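Local coordinates for putative GH105 family protein (Salmonella enterica subsp. enterica serovar Paratyphi A, PDB 3QWT) that is of unknown function but probably removes unsaturated uronic acid residues from oligosaccharides, as an alpha/alpha-toroid member of glycoside hydrolase family 105, at residues F198-H201 and V202-L205; Y120-E123 and E124-P128. One frame throughout, in Å; residues are numbered along the deposited sequence.

Interaction 1: residues F198-H201 and V202-L205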
# COMPACT_ATOMS: atom_id res chain seq x y z
N PHE A 198 -3.32 -28.41 11.01
CA PHE A 198 -2.02 -29.05 10.84
C PHE A 198 -1.28 -29.07 12.17
O PHE A 198 -0.89 -30.14 12.63
CB PHE A 198 -1.20 -28.29 9.82
CG PHE A 198 -0.58 -29.15 8.78
CD1 PHE A 198 -1.17 -29.28 7.53
CD2 PHE A 198 0.60 -29.83 9.05
CE1 PHE A 198 -0.60 -30.07 6.56
CE2 PHE A 198 1.18 -30.63 8.08
CZ PHE A 198 0.58 -30.75 6.84
N LEU A 199 -1.13 -27.89 12.79
CA LEU A 199 -0.41 -27.77 14.05
C LEU A 199 -0.99 -28.68 15.14
O LEU A 199 -0.25 -29.32 15.87
CB LEU A 199 -0.38 -26.31 14.51
CG LEU A 199 0.32 -25.33 13.55
CD1 LEU A 199 0.09 -23.91 14.01
CD2 LEU A 199 1.83 -25.61 13.43
N LEU A 200 -2.32 -28.74 15.22
CA LEU A 200 -2.95 -29.56 16.26
C LEU A 200 -2.73 -31.03 15.96
O LEU A 200 -2.48 -31.82 16.88
CB LEU A 200 -4.45 -29.27 16.39
CG LEU A 200 -5.05 -29.86 17.67
CD1 LEU A 200 -4.38 -29.25 18.89
CD2 LEU A 200 -6.56 -29.65 17.74
N HIS A 201 -2.83 -31.40 14.68
CA HIS A 201 -2.60 -32.78 14.30
C HIS A 201 -1.16 -33.19 14.66
O HIS A 201 -0.96 -34.23 15.29
CB HIS A 201 -2.90 -33.04 12.82
CG HIS A 201 -4.36 -33.27 12.54
ND1 HIS A 201 -5.29 -32.25 12.57
CD2 HIS A 201 -5.04 -34.40 12.27
CE1 HIS A 201 -6.49 -32.75 12.30
NE2 HIS A 201 -6.37 -34.06 12.13
N VAL A 202 -0.19 -32.36 14.28
CA VAL A 202 1.20 -32.59 14.64
C VAL A 202 1.31 -32.81 16.15
O VAL A 202 1.84 -33.82 16.59
CB VAL A 202 2.13 -31.45 14.19
CG1 VAL A 202 3.54 -31.60 14.81
CG2 VAL A 202 2.24 -31.43 12.68
N GLN A 203 0.79 -31.87 16.93
CA GLN A 203 0.80 -31.99 18.39
C GLN A 203 0.37 -33.39 18.88
O GLN A 203 0.98 -33.95 19.78
CB GLN A 203 -0.10 -30.93 19.02
CG GLN A 203 -0.21 -30.99 20.55
CD GLN A 203 -0.93 -29.77 21.12
OE1 GLN A 203 -0.56 -28.62 20.85
NE2 GLN A 203 -1.97 -30.02 21.92
N ASN A 204 -0.68 -33.94 18.27
CA ASN A 204 -1.33 -35.13 18.79
C ASN A 204 -0.88 -36.44 18.16
O ASN A 204 -1.04 -37.50 18.76
CB ASN A 204 -2.87 -35.01 18.67
CG ASN A 204 -3.47 -34.04 19.67
OD1 ASN A 204 -2.89 -33.76 20.73
ND2 ASN A 204 -4.66 -33.53 19.35
N LEU A 205 -0.33 -36.37 16.96
CA LEU A 205 -0.07 -37.59 16.20
C LEU A 205 1.40 -37.87 15.92
O LEU A 205 1.81 -39.02 15.83
CB LEU A 205 -0.87 -37.59 14.90
CG LEU A 205 -2.39 -37.62 15.13
CD1 LEU A 205 -3.16 -37.12 13.90
CD2 LEU A 205 -2.87 -39.02 15.53

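Interaction 2: residues Y120-E123 and E124-P128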
# COMPACT_ATOMS: atom_id res chain seq x y z
N TYR A 120 -9.60 -27.58 -8.30
CA TYR A 120 -8.69 -27.34 -9.40
C TYR A 120 -9.43 -27.24 -10.73
O TYR A 120 -9.07 -26.45 -11.60
CB TYR A 120 -7.65 -28.45 -9.50
CG TYR A 120 -6.44 -28.25 -8.62
CD1 TYR A 120 -6.30 -28.96 -7.42
CD2 TYR A 120 -5.44 -27.35 -8.97
CE1 TYR A 120 -5.18 -28.79 -6.61
CE2 TYR A 120 -4.32 -27.17 -8.17
CZ TYR A 120 -4.20 -27.89 -6.99
OH TYR A 120 -3.09 -27.72 -6.19
N ARG A 121 -10.47 -28.04 -10.90
CA ARG A 121 -11.21 -27.99 -12.15
C ARG A 121 -11.99 -26.68 -12.25
O ARG A 121 -12.07 -26.08 -13.32
CB ARG A 121 -12.11 -29.23 -12.34
CG ARG A 121 -11.35 -30.55 -12.55
CD ARG A 121 -10.54 -30.55 -13.86
NE ARG A 121 -11.39 -30.51 -15.05
CZ ARG A 121 -11.19 -29.73 -16.10
NH1 ARG A 121 -10.15 -28.90 -16.12
NH2 ARG A 121 -12.03 -29.76 -17.14
N TYR A 122 -12.54 -26.23 -11.14
CA TYR A 122 -13.23 -24.94 -11.14
C TYR A 122 -12.25 -23.82 -11.45
O TYR A 122 -12.57 -22.89 -12.18
CB TYR A 122 -13.92 -24.67 -9.81
CG TYR A 122 -14.55 -23.31 -9.75
CD1 TYR A 122 -15.65 -23.00 -10.55
CD2 TYR A 122 -14.05 -22.33 -8.91
CE1 TYR A 122 -16.22 -21.76 -10.51
CE2 TYR A 122 -14.62 -21.08 -8.86
CZ TYR A 122 -15.71 -20.79 -9.66
OH TYR A 122 -16.30 -19.55 -9.62
N GLU A 123 -11.04 -23.92 -10.90
CA GLU A 123 -10.00 -22.93 -11.14
C GLU A 123 -9.73 -22.76 -12.65
O GLU A 123 -9.65 -21.63 -13.14
CB GLU A 123 -8.72 -23.32 -10.42
CG GLU A 123 -7.58 -22.34 -10.60
CD GLU A 123 -6.40 -22.64 -9.70
OE1 GLU A 123 -5.80 -21.69 -9.15
OE2 GLU A 123 -6.06 -23.83 -9.53
N GLU A 124 -9.61 -23.87 -13.39
CA GLU A 124 -9.36 -23.82 -14.83
C GLU A 124 -10.56 -23.39 -15.66
O GLU A 124 -10.41 -22.62 -16.60
CB GLU A 124 -8.88 -25.17 -15.38
CG GLU A 124 -7.87 -25.90 -14.53
CD GLU A 124 -7.60 -27.30 -15.06
OE1 GLU A 124 -7.87 -28.28 -14.32
OE2 GLU A 124 -7.13 -27.41 -16.22
N THR A 125 -11.75 -23.88 -15.33
CA THR A 125 -12.93 -23.69 -16.18
C THR A 125 -13.91 -22.63 -15.69
O THR A 125 -14.68 -22.09 -16.48
CB THR A 125 -13.74 -25.01 -16.35
OG1 THR A 125 -14.44 -25.29 -15.13
CG2 THR A 125 -12.82 -26.18 -16.71
N ARG A 126 -13.91 -22.34 -14.39
CA ARG A 126 -14.85 -21.37 -13.83
C ARG A 126 -16.31 -21.76 -14.06
O ARG A 126 -17.20 -20.92 -14.06
CB ARG A 126 -14.60 -19.97 -14.41
CG ARG A 126 -13.21 -19.42 -14.09
CD ARG A 126 -13.10 -19.09 -12.60
NE ARG A 126 -11.73 -19.18 -12.10
CZ ARG A 126 -11.36 -18.85 -10.86
NH1 ARG A 126 -12.27 -18.41 -10.00
NH2 ARG A 126 -10.09 -18.96 -10.49
N ASN A 127 -16.56 -23.05 -14.28
CA ASN A 127 -17.91 -23.57 -14.34
C ASN A 127 -18.75 -23.17 -13.13
O ASN A 127 -18.51 -23.62 -12.02
CB ASN A 127 -17.87 -25.10 -14.46
CG ASN A 127 -19.22 -25.70 -14.80
OD1 ASN A 127 -20.27 -25.05 -14.65
ND2 ASN A 127 -19.20 -26.95 -15.27
N PRO A 128 -19.78 -22.34 -13.34
CA PRO A 128 -20.53 -21.82 -12.21
C PRO A 128 -21.23 -22.93 -11.45
O PRO A 128 -21.48 -22.80 -10.24
CB PRO A 128 -21.58 -20.90 -12.85
CG PRO A 128 -21.15 -20.71 -14.27
CD PRO A 128 -20.35 -21.92 -14.63

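Interaction 1: residues F198-H201 and V202-L205
The last two turns of helix 188-205, one of the helices of the alpha/alpha toroid, bring residues 198-201 into local contact with 202-205. Regular alpha-helical bonds join them at first: Val202 N reaches Phe198 O at 2.9 Å and almost straight (176°), and Gln203 N reaches Leu199 O at 3.0 Å. Toward the C-terminal end the bonds bend. Leu205 N still lies 2.8 Å from His201 O, but its N-H points there at only 134°, and Asn204 N bonds to Leu200 O while making a weak second bond to His201 O, so that His201 O serves two amides as the helix runs out. Side chains three and four residues apart meet as well. Val202 sends CG2 back along the helix, beside its own backbone N, to meet CD2 of the Phe198 ring obliquely at 4.3 Å; beyond them the Phe198 ring lies nearly parallel to that of Phe244 and packs on helix 231-248, while Val202 rests on Tyr259 and Val263 of helix 255-272. Leu200 has CG anti to its backbone N (chi1 -167°), which carries CD1 forward to the amide end of Gln203, 3.9 Å from NE2. The extended glutamine reaches the second subunit, where its NE2 is hydrogen-bonded to Gln262, so this face of the helix end belongs to a subunit interface. Asn204 instead gives ND2 to Tyr219 OH; the Leu200 side chain slants across it, CG 4.1 Å from ND2 of Asn204, and Met166 of strand 165-167 packs on both residues. His201 turns ND1 back to the carbonyl of Gln197, which fixes the rotation of the imidazole. Its other flank runs side by side with Leu205, where CD2 of His201 meets CD1 of Leu205 at 3.7 Å.

Interaction 2: residues Y120-E123 and E124-P128
Arg121 O is gripped twice by Thr125 at the C-terminal end of helix 114-125: the backbone N arrives at 3.0 Å, and OG1 donates at 3.1 Å from above the carbonyl plane. The threonine torsion (chi1 73°) sets OG1 between its own backbone N and carbonyl carbon, where it also accepts from Asn127 N at 3.2 Å, an ST turn that leads the chain out of the helix. Arg126 leaves helical geometry with positive phi, yet its N still bonds Tyr122 O. Its side chain folds back across the Tyr122 ring at about a right angle, with CD over one face near the rim and NH1 3.7 Å from CE2, while NE makes a weak bond to Glu123 O. Asn127 O approaches the same ring at its edge, 3.3 Å from Tyr122 CD1. The bent Arg121 chain brings NH1 to Glu124 OE1 in a salt bridge. Arg121 NE makes a salt bridge to Asp93 of helix 86-102 and Glu124 OE2 a hydrogen bond with Tyr80 OH of helix 67-83, tying helix 114-125 to both. Glu124 OE1 lies in the guanidinium plane of Arg121, whereas NH1 comes from above the carboxylate plane, 3.0 Å from OE1.

How the interactions relate
Interaction 2 comes first along the chain, at the end of helix 114-125 where the backbone turns toward helix 131-143. Interaction 1 follows in series, at the end of helix 188-205 ahead of the strand 216-218. Each is local, closing only a turn or two of helix, so neither nests in nor crosses the other. The centres of interactions 1 and 2 lie about 32 Å apart, and the nearest atoms of interactions 1 and 2 about 13 Å apart. Residues 120-128 are tied to helices 67-83, 86-102, 131-143 and 170-184, whereas 198-205 joins helices 231-248 and 255-272 and strand 165-167. Near interaction 2, Pro128 packs on Gln81 of the third subunit.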